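Local structure of NAD-dependent aldehyde dehydrogenase (Sinorhizobium meliloti, 3U4J) at residues Arg22-Val27 with Ser31-Ser36; Ser38-Val43 with Thr225-Pro230; Glu353-Tyr358 with Leu382-Thr387; Ala361-Gly366 with Thr387-Val392. The protein is probably an oxidoreductase of the aldehyde dehydrogenase family, taken to oxidise aldehydes with NAD or NADP as acceptor, and binds calcium in the crystal. One frame throughout, in Å; residues are numbered along the deposited sequence.

Contact 1 (Arg22-Val27 with Ser31-Ser36)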
loop_
_atom_site.group_PDB
_atom_site.type_symbol
_atom_site.label_atom_id
_atom_site.label_comp_id
_atom_site.label_asym_id
_atom_site.label_seq_id
_atom_site.Cartn_x
_atom_site.Cartn_y
_atom_site.Cartn_z
ATOM N N ARG A 22 -21.352 -33.774 24.257
ATOM C CA ARG A 22 -20.748 -34.729 23.316
ATOM C C ARG A 22 -20.700 -34.032 21.970
ATOM O O ARG A 22 -21.730 -33.565 21.480
ATOM C CB ARG A 22 -21.547 -36.045 23.221
ATOM C CG ARG A 22 -20.987 -37.094 22.180
ATOM C CD ARG A 22 -22.070 -37.490 21.140
ATOM N NE ARG A 22 -21.630 -38.451 20.112
ATOM C CZ ARG A 22 -22.318 -38.742 19.001
ATOM N NH1 ARG A 22 -23.481 -38.144 18.738
ATOM N NH2 ARG A 22 -21.844 -39.631 18.143
ATOM N N TYR A 23 -19.505 -33.925 21.395
ATOM C CA TYR A 23 -19.326 -33.200 20.139
ATOM C C TYR A 23 -18.903 -34.129 19.029
ATOM O O TYR A 23 -18.312 -35.176 19.286
ATOM C CB TYR A 23 -18.224 -32.147 20.259
ATOM C CG TYR A 23 -18.436 -31.090 21.317
ATOM C CD1 TYR A 23 -18.998 -29.850 20.996
ATOM C CD2 TYR A 23 -18.020 -31.318 22.626
ATOM C CE1 TYR A 23 -19.184 -28.862 21.987
ATOM C CE2 TYR A 23 -18.186 -30.350 23.615
ATOM C CZ TYR A 23 -18.778 -29.126 23.278
ATOM O OH TYR A 23 -18.937 -28.202 24.256
ATOM N N GLN A 24 -19.178 -33.719 17.793
ATOM C CA GLN A 24 -18.745 -34.459 16.621
ATOM C C GLN A 24 -17.807 -33.631 15.739
ATOM O O GLN A 24 -17.871 -32.381 15.729
ATOM C CB GLN A 24 -19.962 -34.902 15.814
ATOM C CG GLN A 24 -20.779 -36.049 16.471
ATOM C CD GLN A 24 -21.926 -36.461 15.583
ATOM O OE1 GLN A 24 -22.852 -35.673 15.332
ATOM N NE2 GLN A 24 -21.856 -37.680 15.058
HETATM N N MSE A 25 -16.953 -34.327 14.989
HETATM C CA MSE A 25 -16.146 -33.678 13.962
HETATM C C MSE A 25 -17.055 -33.098 12.901
HETATM O O MSE A 25 -18.241 -33.443 12.836
HETATM C CB MSE A 25 -15.138 -34.655 13.362
HETATM C CG MSE A 25 -14.111 -35.124 14.392
HETATM SE SE MSE A 25 -12.722 -36.198 13.496
HETATM C CE MSE A 25 -13.597 -37.918 13.383
ATOM N N LEU A 26 -16.535 -32.199 12.083
ATOM C CA LEU A 26 -17.365 -31.661 11.028
ATOM C C LEU A 26 -16.572 -31.685 9.746
ATOM O O LEU A 26 -15.594 -30.987 9.609
ATOM C CB LEU A 26 -17.895 -30.275 11.425
ATOM C CG LEU A 26 -18.701 -29.302 10.538
ATOM C CD1 LEU A 26 -19.168 -29.784 9.208
ATOM C CD2 LEU A 26 -19.819 -28.622 11.362
ATOM N N VAL A 27 -17.009 -32.521 8.802
ATOM C CA VAL A 27 -16.298 -32.753 7.564
ATOM C C VAL A 27 -17.265 -32.711 6.388
ATOM O O VAL A 27 -18.271 -33.424 6.384
ATOM C CB VAL A 27 -15.577 -34.130 7.628
ATOM C CG1 VAL A 27 -14.898 -34.460 6.317
ATOM C CG2 VAL A 27 -14.545 -34.134 8.770
ATOM N N SER A 31 -21.708 -33.530 10.419
ATOM C CA SER A 31 -21.190 -33.893 11.730
ATOM C C SER A 31 -20.961 -35.415 11.788
ATOM O O SER A 31 -21.863 -36.205 11.500
ATOM C CB SER A 31 -22.143 -33.435 12.823
ATOM O OG SER A 31 -22.249 -32.009 12.844
ATOM N N VAL A 32 -19.748 -35.826 12.131
ATOM C CA VAL A 32 -19.375 -37.235 12.009
ATOM C C VAL A 32 -18.556 -37.689 13.212
ATOM O O VAL A 32 -17.877 -36.878 13.848
ATOM C CB VAL A 32 -18.582 -37.561 10.703
ATOM C CG1 VAL A 32 -19.451 -37.409 9.478
ATOM C CG2 VAL A 32 -17.318 -36.709 10.566
ATOM N N ASP A 33 -18.632 -38.990 13.504
ATOM C CA ASP A 33 -17.788 -39.620 14.504
ATOM C C ASP A 33 -16.495 -40.037 13.827
ATOM O O ASP A 33 -16.386 -39.984 12.605
ATOM C CB ASP A 33 -18.479 -40.874 15.054
ATOM C CG ASP A 33 -19.783 -40.562 15.771
ATOM O OD1 ASP A 33 -19.826 -39.594 16.551
ATOM O OD2 ASP A 33 -20.766 -41.297 15.541
ATOM N N ALA A 34 -15.506 -40.443 14.617
ATOM C CA ALA A 34 -14.397 -41.199 14.055
ATOM C C ALA A 34 -14.945 -42.517 13.522
ATOM O O ALA A 34 -15.887 -43.087 14.093
ATOM C CB ALA A 34 -13.345 -41.461 15.097
ATOM N N ALA A 35 -14.357 -43.016 12.436
ATOM C CA ALA A 35 -14.799 -44.319 11.889
ATOM C C ALA A 35 -14.811 -45.392 12.983
ATOM O O ALA A 35 -15.718 -46.258 13.018
ATOM C CB ALA A 35 -13.921 -44.756 10.702
ATOM N N SER A 36 -13.834 -45.316 13.890
ATOM C CA SER A 36 -13.713 -46.300 14.985
ATOM C C SER A 36 -14.719 -46.113 16.121
ATOM O O SER A 36 -14.856 -47.000 16.984
ATOM C CB SER A 36 -12.320 -46.232 15.607
ATOM O OG SER A 36 -12.198 -44.995 16.283
HETATM O O HOH W 1 -20.009 -31.054 14.270
#
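D33 takes two donors on one carboxylate oxygen: R22 NH2 forms a salt bridge to D33 OD1 at 2.6 Å, and Q24 NE2 donates a hydrogen bond to D33 OD1 at 3.2 Å. The amide reaches that oxygen from above the carboxylate plane, 63° out of it, while the guanidinium is turned 48° against the carboxylate and has Q24 CG over one of its faces. An alanine in place of Q24 is likely to leave D33 with one donor fewer and to take the packing of Q24 CG off the guanidinium of R22, freeing it to turn. These side chains flank a beta hairpin of strands 25-27 and 30-32, in which M25 and V32 form an antiparallel hydrogen-bonded pair; V32 N to M25 O measures 2.9 Å, and the return bond is weak. The selenomethionine M25 bends at its last torsion (chi3 -82°), which carries CE against A34, tightly at 3.4 Å from A34 CA, while V32 CG2 meets V27 CG2. Farther out, a water bonds Q24 O and S31 OG; S31 OG is also hydrogen-bonded to R212 NH2 of helix 202-214. M25 and A34 lean on D62 of helix 60-75.

Contact 2 (Ser38-Val43 with Thr225-Pro230)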
loop_
_atom_site.group_PDB
_atom_site.type_symbol
_atom_site.label_atom_id
_atom_site.label_comp_id
_atom_site.label_asym_id
_atom_site.label_seq_id
_atom_site.Cartn_x
_atom_site.Cartn_y
_atom_site.Cartn_z
ATOM N N SER A 38 -14.103 -44.175 18.447
ATOM C CA SER A 38 -13.302 -43.863 19.645
ATOM C C SER A 38 -13.446 -42.358 19.973
ATOM O O SER A 38 -13.641 -41.540 19.072
ATOM C CB SER A 38 -11.832 -44.280 19.460
ATOM O OG SER A 38 -11.046 -43.943 20.621
ATOM N N THR A 39 -13.417 -42.028 21.254
ATOM C CA THR A 39 -13.583 -40.644 21.711
ATOM C C THR A 39 -12.576 -40.319 22.814
ATOM O O THR A 39 -11.893 -41.217 23.342
ATOM C CB THR A 39 -15.014 -40.369 22.252
ATOM O OG1 THR A 39 -15.229 -41.177 23.411
ATOM C CG2 THR A 39 -16.104 -40.674 21.204
ATOM N N ILE A 40 -12.477 -39.031 23.139
ATOM C CA ILE A 40 -11.571 -38.514 24.172
ATOM C C ILE A 40 -12.436 -37.688 25.086
ATOM O O ILE A 40 -13.275 -36.939 24.610
ATOM C CB ILE A 40 -10.486 -37.566 23.550
ATOM C CG1 ILE A 40 -9.498 -38.373 22.710
ATOM C CG2 ILE A 40 -9.705 -36.768 24.650
ATOM C CD1 ILE A 40 -8.766 -37.535 21.667
ATOM N N ASP A 41 -12.267 -37.841 26.386
ATOM C CA ASP A 41 -13.007 -37.026 27.341
ATOM C C ASP A 41 -12.117 -35.878 27.831
ATOM O O ASP A 41 -10.891 -36.022 27.912
ATOM C CB ASP A 41 -13.389 -37.861 28.575
ATOM C CG ASP A 41 -14.463 -38.926 28.295
ATOM O OD1 ASP A 41 -15.184 -38.888 27.279
ATOM O OD2 ASP A 41 -14.615 -39.817 29.155
ATOM N N ARG A 42 -12.753 -34.771 28.193
ATOM C CA ARG A 42 -12.092 -33.668 28.883
ATOM C C ARG A 42 -12.700 -33.498 30.278
ATOM O O ARG A 42 -13.892 -33.241 30.414
ATOM C CB ARG A 42 -12.251 -32.332 28.102
ATOM C CG ARG A 42 -11.702 -31.126 28.839
ATOM C CD ARG A 42 -10.245 -31.335 29.230
ATOM N NE ARG A 42 -9.585 -30.072 29.578
ATOM C CZ ARG A 42 -8.425 -29.977 30.229
ATOM N NH1 ARG A 42 -7.794 -31.078 30.637
ATOM N NH2 ARG A 42 -7.909 -28.772 30.497
ATOM N N VAL A 43 -11.868 -33.614 31.300
ATOM C CA VAL A 43 -12.266 -33.345 32.667
ATOM C C VAL A 43 -11.949 -31.885 32.920
ATOM O O VAL A 43 -10.880 -31.407 32.524
ATOM C CB VAL A 43 -11.498 -34.268 33.681
ATOM C CG1 VAL A 43 -11.670 -33.804 35.131
ATOM C CG2 VAL A 43 -11.990 -35.744 33.561
ATOM N N THR A 225 -10.697 -33.784 15.473
ATOM C CA THR A 225 -10.260 -33.805 16.859
ATOM C C THR A 225 -9.482 -35.098 17.129
ATOM O O THR A 225 -9.652 -36.118 16.428
ATOM C CB THR A 225 -11.455 -33.679 17.835
ATOM O OG1 THR A 225 -12.391 -34.753 17.606
ATOM C CG2 THR A 225 -12.185 -32.325 17.626
ATOM N N GLY A 226 -8.638 -35.060 18.142
ATOM C CA GLY A 226 -7.796 -36.206 18.409
ATOM C C GLY A 226 -6.535 -35.810 19.144
ATOM O O GLY A 226 -6.383 -34.648 19.591
ATOM N N TYR A 227 -5.612 -36.764 19.263
ATOM C CA TYR A 227 -4.346 -36.443 19.906
ATOM C C TYR A 227 -3.461 -35.640 18.959
ATOM O O TYR A 227 -3.867 -35.364 17.807
ATOM C CB TYR A 227 -3.677 -37.723 20.425
ATOM C CG TYR A 227 -4.471 -38.346 21.534
ATOM C CD1 TYR A 227 -4.528 -37.748 22.791
ATOM C CD2 TYR A 227 -5.177 -39.533 21.333
ATOM C CE1 TYR A 227 -5.273 -38.324 23.826
ATOM C CE2 TYR A 227 -5.925 -40.113 22.365
ATOM C CZ TYR A 227 -5.958 -39.508 23.602
ATOM O OH TYR A 227 -6.681 -40.069 24.641
ATOM N N GLY A 228 -2.270 -35.251 19.425
ATOM C CA GLY A 228 -1.342 -34.484 18.578
ATOM C C GLY A 228 -1.073 -35.200 17.255
ATOM O O GLY A 228 -1.122 -34.604 16.172
ATOM N N ASP A 229 -0.788 -36.497 17.341
ATOM C CA ASP A 229 -0.696 -37.335 16.151
ATOM C C ASP A 229 -1.810 -38.376 16.251
ATOM O O ASP A 229 -2.269 -38.687 17.355
ATOM C CB ASP A 229 0.686 -38.006 16.048
ATOM C CG ASP A 229 1.794 -37.021 15.665
ATOM O OD1 ASP A 229 1.534 -36.044 14.919
ATOM O OD2 ASP A 229 2.936 -37.209 16.118
ATOM N N PRO A 230 -2.265 -38.915 15.113
ATOM C CA PRO A 230 -1.898 -38.721 13.701
ATOM C C PRO A 230 -2.211 -37.358 13.049
ATOM O O PRO A 230 -1.609 -37.046 12.026
ATOM C CB PRO A 230 -2.749 -39.781 12.991
ATOM C CG PRO A 230 -3.887 -40.038 13.936
ATOM C CD PRO A 230 -3.207 -40.037 15.259
#
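The Y227 ring has the terminal methyl of I40 over the centre of one face: I40 CD1 lies 3.9 Å from the centroid of the Y227 ring and 12° off its normal, a CH-pi contact. Behind the methyl, I40 CG1 runs toward the phenol end of the ring, 3.8 Å from Y227 CZ, so two carbons of one branch follow the same ring. The branch is set by I40 CG1 standing anti to the carbonyl carbon (chi1 -70°) and by an extended second torsion. Its tip also meets the main chain, with I40 CD1 3.6 Å from G226 CA. At G226 the backbone angles would jam any CB against the preceding carbonyl oxygen. I40 belongs to strand 39-43, paired with 51-56; the loop 225-230 leads from strand 221-223 into helix 231-237 of the domain that, as in other aldehyde dehydrogenases, probably binds the dinucleotide. With an alanine here instead of I40, the ring would probably lose its methyl partner, and a gap would open beside G226. Contact between the segments is thus apolar, resting on dispersion and ring-face attraction with little directional constraint, while polar bonds such as K195 NZ to G226 O hold the loop from outside.

Contact 3 (Glu353-Tyr358 with Leu382-Thr387)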
loop_
_atom_site.group_PDB
_atom_site.type_symbol
_atom_site.label_atom_id
_atom_site.label_comp_id
_atom_site.label_asym_id
_atom_site.label_seq_id
_atom_site.Cartn_x
_atom_site.Cartn_y
_atom_site.Cartn_z
ATOM N N GLU A 353 2.651 -30.047 37.188
ATOM C CA GLU A 353 3.907 -30.659 37.666
ATOM C C GLU A 353 5.136 -30.034 36.989
ATOM O O GLU A 353 6.125 -29.735 37.652
ATOM C CB GLU A 353 3.891 -32.182 37.496
ATOM C CG GLU A 353 2.979 -32.895 38.535
ATOM C CD GLU A 353 2.603 -34.359 38.171
ATOM O OE1 GLU A 353 3.039 -34.885 37.118
ATOM O OE2 GLU A 353 1.855 -34.992 38.960
ATOM N N LYS A 354 5.047 -29.804 35.681
ATOM C CA LYS A 354 6.116 -29.136 34.957
ATOM C C LYS A 354 6.353 -27.716 35.488
ATOM O O LYS A 354 7.507 -27.339 35.758
ATOM C CB LYS A 354 5.830 -29.116 33.453
ATOM C CG LYS A 354 7.038 -28.761 32.601
ATOM C CD LYS A 354 6.649 -28.769 31.127
ATOM C CE LYS A 354 7.873 -28.857 30.216
ATOM N NZ LYS A 354 7.497 -28.578 28.797
ATOM N N VAL A 355 5.272 -26.952 35.675
ATOM C CA VAL A 355 5.387 -25.619 36.289
ATOM C C VAL A 355 6.076 -25.700 37.664
ATOM O O VAL A 355 6.993 -24.920 37.947
ATOM C CB VAL A 355 4.036 -24.888 36.402
ATOM C CG1 VAL A 355 4.175 -23.597 37.257
ATOM C CG2 VAL A 355 3.457 -24.564 34.991
ATOM N N HIS A 356 5.647 -26.645 38.505
ATOM C CA HIS A 356 6.281 -26.818 39.823
ATOM C C HIS A 356 7.757 -27.230 39.711
ATOM O O HIS A 356 8.593 -26.767 40.484
ATOM C CB HIS A 356 5.513 -27.811 40.715
ATOM C CG HIS A 356 5.955 -27.767 42.146
ATOM N ND1 HIS A 356 5.848 -26.629 42.914
ATOM C CD2 HIS A 356 6.549 -28.700 42.932
ATOM C CE1 HIS A 356 6.333 -26.869 44.122
ATOM N NE2 HIS A 356 6.779 -28.111 44.156
ATOM N N SER A 357 8.065 -28.086 38.736
ATOM C CA SER A 357 9.448 -28.452 38.448
ATOM C C SER A 357 10.343 -27.236 38.160
ATOM O O SER A 357 11.494 -27.177 38.591
ATOM C CB SER A 357 9.490 -29.393 37.249
ATOM O OG SER A 357 10.798 -29.911 37.091
ATOM N N TYR A 358 9.841 -26.276 37.388
ATOM C CA TYR A 358 10.597 -25.069 37.142
ATOM C C TYR A 358 10.789 -24.214 38.414
ATOM O O TYR A 358 11.872 -23.658 38.647
ATOM C CB TYR A 358 9.936 -24.258 36.014
ATOM C CG TYR A 358 10.358 -24.713 34.634
ATOM C CD1 TYR A 358 11.693 -24.616 34.235
ATOM C CD2 TYR A 358 9.428 -25.243 33.720
ATOM C CE1 TYR A 358 12.098 -25.032 32.963
ATOM C CE2 TYR A 358 9.826 -25.639 32.432
ATOM C CZ TYR A 358 11.170 -25.542 32.076
ATOM O OH TYR A 358 11.606 -25.917 30.824
ATOM N N LEU A 382 -7.040 -28.131 39.660
ATOM C CA LEU A 382 -5.644 -27.837 39.328
ATOM C C LEU A 382 -5.363 -26.338 39.436
ATOM O O LEU A 382 -5.744 -25.544 38.557
ATOM C CB LEU A 382 -5.296 -28.373 37.939
ATOM C CG LEU A 382 -5.643 -29.839 37.652
ATOM C CD1 LEU A 382 -5.679 -30.171 36.147
ATOM C CD2 LEU A 382 -4.697 -30.774 38.397
ATOM N N TYR A 383 -4.727 -25.942 40.531
ATOM C CA TYR A 383 -4.432 -24.531 40.743
ATOM C C TYR A 383 -3.007 -24.341 41.234
ATOM O O TYR A 383 -2.548 -25.073 42.132
ATOM C CB TYR A 383 -5.401 -23.933 41.753
ATOM C CG TYR A 383 -6.854 -24.042 41.323
ATOM C CD1 TYR A 383 -7.392 -23.146 40.404
ATOM C CD2 TYR A 383 -7.687 -25.038 41.854
ATOM C CE1 TYR A 383 -8.745 -23.241 40.013
ATOM C CE2 TYR A 383 -9.023 -25.152 41.472
ATOM C CZ TYR A 383 -9.547 -24.235 40.548
ATOM O OH TYR A 383 -10.854 -24.324 40.165
ATOM N N TYR A 384 -2.326 -23.345 40.665
ATOM C CA TYR A 384 -0.967 -23.021 41.074
ATOM C C TYR A 384 -0.938 -21.595 41.606
ATOM O O TYR A 384 -1.533 -20.704 41.016
ATOM C CB TYR A 384 0.033 -23.241 39.925
ATOM C CG TYR A 384 1.427 -23.459 40.470
ATOM C CD1 TYR A 384 1.871 -24.746 40.786
ATOM C CD2 TYR A 384 2.259 -22.379 40.761
ATOM C CE1 TYR A 384 3.145 -24.963 41.368
ATOM C CE2 TYR A 384 3.528 -22.578 41.317
ATOM C CZ TYR A 384 3.956 -23.870 41.617
ATOM O OH TYR A 384 5.188 -24.062 42.165
ATOM N N ALA A 385 -0.282 -21.380 42.746
ATOM C CA ALA A 385 -0.290 -20.063 43.368
ATOM C C ALA A 385 0.468 -19.019 42.529
ATOM O O ALA A 385 1.461 -19.347 41.907
ATOM C CB ALA A 385 0.331 -20.145 44.750
ATOM N N PRO A 386 -0.008 -17.761 42.512
ATOM C CA PRO A 386 0.794 -16.702 41.920
ATOM C C PRO A 386 2.192 -16.690 42.541
ATOM O O PRO A 386 2.335 -16.684 43.787
ATOM C CB PRO A 386 0.031 -15.438 42.307
ATOM C CG PRO A 386 -1.374 -15.875 42.355
ATOM C CD PRO A 386 -1.328 -17.260 42.949
ATOM N N THR A 387 3.198 -16.679 41.676
ATOM C CA THR A 387 4.578 -16.894 42.093
ATOM C C THR A 387 5.511 -15.819 41.562
ATOM O O THR A 387 5.459 -15.466 40.371
ATOM C CB THR A 387 5.054 -18.301 41.638
ATOM O OG1 THR A 387 4.176 -19.303 42.196
ATOM C CG2 THR A 387 6.536 -18.574 42.061
#
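H356 of helix 349-364 and Y384 of strand 383-390 mark the nearest backbone approach of the two segments, 8.3 Å between H356 CA and Y384 CA. The helix is regular here, with S357 N bonded to E353 O, whereas the strand is only weakly bonded around 383-384 and gives way to loop at A385 and P386, across which T387 OG1 donates to A385 O. The Y384 side chain has its CG anti to the backbone N (chi1 -157°), sending the ring across to the helix, where two consecutive residues receive it differently. V355 CG1 sits over one face, 4.1 Å from the centroid of the Y384 ring and nearly on its normal. H356 comes instead to the ring's edge, and H356 ND1 and Y384 OH form a nearly straight hydrogen bond of 2.8 Å. The rings meet rim to rim, their planes 52° apart. The bond thus gives the hydroxyl of the buried Y384 a polar partner and probably restrains the imidazole from turning. V359, one turn on from V355, also touches Y384. This is helix-on-sheet packing within the alpha/beta catalytic domain of the aldehyde dehydrogenase fold, away from the calcium site.

Contact 4 (Ala361-Gly366 with Thr387-Val392)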
loop_
_atom_site.group_PDB
_atom_site.type_symbol
_atom_site.label_atom_id
_atom_site.label_comp_id
_atom_site.label_asym_id
_atom_site.label_seq_id
_atom_site.Cartn_x
_atom_site.Cartn_y
_atom_site.Cartn_z
ATOM N N ALA A 361 13.402 -25.900 40.419
ATOM C CA ALA A 361 14.683 -25.553 39.804
ATOM C C ALA A 361 15.148 -24.128 40.144
ATOM O O ALA A 361 16.343 -23.906 40.413
ATOM C CB ALA A 361 14.645 -25.764 38.301
ATOM N N GLY A 362 14.223 -23.170 40.125
ATOM C CA GLY A 362 14.544 -21.784 40.492
ATOM C C GLY A 362 15.099 -21.653 41.906
ATOM O O GLY A 362 16.057 -20.931 42.137
ATOM N N ILE A 363 14.482 -22.339 42.855
ATOM C CA ILE A 363 14.955 -22.344 44.249
ATOM C C ILE A 363 16.373 -22.951 44.330
ATOM O O ILE A 363 17.265 -22.398 44.998
ATOM C CB ILE A 363 13.943 -23.101 45.163
ATOM C CG1 ILE A 363 12.550 -22.454 45.050
ATOM C CG2 ILE A 363 14.417 -23.132 46.658
ATOM C CD1 ILE A 363 11.380 -23.353 45.471
ATOM N N THR A 364 16.599 -24.059 43.629
ATOM C CA THR A 364 17.913 -24.711 43.702
ATOM C C THR A 364 19.006 -23.856 43.048
ATOM O O THR A 364 20.172 -23.925 43.445
ATOM C CB THR A 364 17.929 -26.154 43.134
ATOM O OG1 THR A 364 17.902 -26.105 41.718
ATOM C CG2 THR A 364 16.772 -26.985 43.635
ATOM N N SER A 365 18.616 -23.027 42.072
ATOM C CA SER A 365 19.526 -22.103 41.415
ATOM C C SER A 365 19.937 -20.967 42.353
ATOM O O SER A 365 20.886 -20.272 42.073
ATOM C CB SER A 365 18.874 -21.487 40.153
ATOM O OG SER A 365 18.654 -22.440 39.121
ATOM N N GLY A 366 19.193 -20.757 43.435
ATOM C CA GLY A 366 19.491 -19.672 44.383
ATOM C C GLY A 366 18.657 -18.414 44.216
ATOM O O GLY A 366 18.976 -17.380 44.780
ATOM N N THR A 387 3.198 -16.679 41.676
ATOM C CA THR A 387 4.578 -16.894 42.093
ATOM C C THR A 387 5.511 -15.819 41.562
ATOM O O THR A 387 5.459 -15.466 40.371
ATOM C CB THR A 387 5.054 -18.301 41.638
ATOM O OG1 THR A 387 4.176 -19.303 42.196
ATOM C CG2 THR A 387 6.536 -18.574 42.061
ATOM N N VAL A 388 6.365 -15.298 42.447
ATOM C CA VAL A 388 7.362 -14.290 42.076
ATOM C C VAL A 388 8.758 -14.678 42.593
ATOM O O VAL A 388 8.920 -15.001 43.775
ATOM C CB VAL A 388 6.994 -12.904 42.626
ATOM C CG1 VAL A 388 8.090 -11.886 42.282
ATOM C CG2 VAL A 388 5.628 -12.450 42.105
ATOM N N PHE A 389 9.742 -14.678 41.694
ATOM C CA PHE A 389 11.161 -14.827 42.053
ATOM C C PHE A 389 11.908 -13.508 41.887
ATOM O O PHE A 389 11.700 -12.775 40.902
ATOM C CB PHE A 389 11.852 -15.856 41.179
ATOM C CG PHE A 389 11.563 -17.279 41.541
ATOM C CD1 PHE A 389 12.191 -17.886 42.648
ATOM C CD2 PHE A 389 10.716 -18.045 40.740
ATOM C CE1 PHE A 389 11.952 -19.259 42.967
ATOM C CE2 PHE A 389 10.456 -19.403 41.040
ATOM C CZ PHE A 389 11.085 -20.015 42.170
ATOM N N ALA A 390 12.780 -13.212 42.846
ATOM C CA ALA A 390 13.655 -12.058 42.772
ATOM C C ALA A 390 15.083 -12.568 42.682
ATOM O O ALA A 390 15.338 -13.753 42.909
ATOM C CB ALA A 390 13.480 -11.198 43.996
ATOM N N GLY A 391 16.021 -11.688 42.328
ATOM C CA GLY A 391 17.440 -12.086 42.284
ATOM C C GLY A 391 17.753 -13.076 41.180
ATOM O O GLY A 391 18.684 -13.877 41.280
ATOM N N VAL A 392 16.975 -13.033 40.108
ATOM C CA VAL A 392 17.179 -13.977 39.025
ATOM C C VAL A 392 18.334 -13.455 38.153
ATOM O O VAL A 392 18.454 -12.251 37.914
ATOM C CB VAL A 392 15.888 -14.238 38.235
ATOM C CG1 VAL A 392 16.127 -15.307 37.170
ATOM C CG2 VAL A 392 14.761 -14.679 39.192
#
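F389 and I363 cross at about a right angle, the isoleucine branch meeting the phenyl ring at its edge: I363 CG1 lies near the ring plane, 3.9 Å from F389 CE1. The same corner of the ring faces the helix backbone, where G362 C is 4.1 Å from F389 CE1 in an oblique approach. F389 keeps CG anti to its carbonyl carbon (chi1 -77°), and from strand 383-390 the ring projects toward helix 349-364. The ring comes this close because G362 has no side chain; a CB there would point at the ring and fall about 3.0 Å from F389 CZ, a clash. Just beyond, the helix finishes in a Schellman motif, with G366 at positive phi and G366 N bonded to I363 O. F389 also touches L369 of the antiparallel strand 368-371, V407 of the parallel strand 407-413 and I398 of helix 397-400, so its ring lies in the layer between the sheet and helices 349-364 and 397-400. Between the two segments the attraction is van der Waals contact, ring edge to I363 and an oblique approach to the backbone of G362, whose missing CB permits a spacing of 7.9 Å between G362 CA and F389 CA.

How the contacts relate
Contacts 3 and 4 hold the same two elements, helix 349-364 and strand 383-390, at neighbouring points; they share T387 and their centres lie about 13 Å apart. Contacts 1 and 2 form a second neighbourhood, touching through M25 CG and T225 OG1, 3.7 Å apart, with strands 30-32 and 39-43 consecutive in the chain. Contact 1 is the only partly buried one, and it combines charge, amide, water and strand hydrogen bonds with apolar packing. The three buried contacts rest on aromatic rings, met over a face in contact 2, at an edge in contact 4, and both ways in contact 3, where one polar bond is added. In contact 4 a glycine permits the close approach; in contact 2 the glycine answers to its own backbone angles.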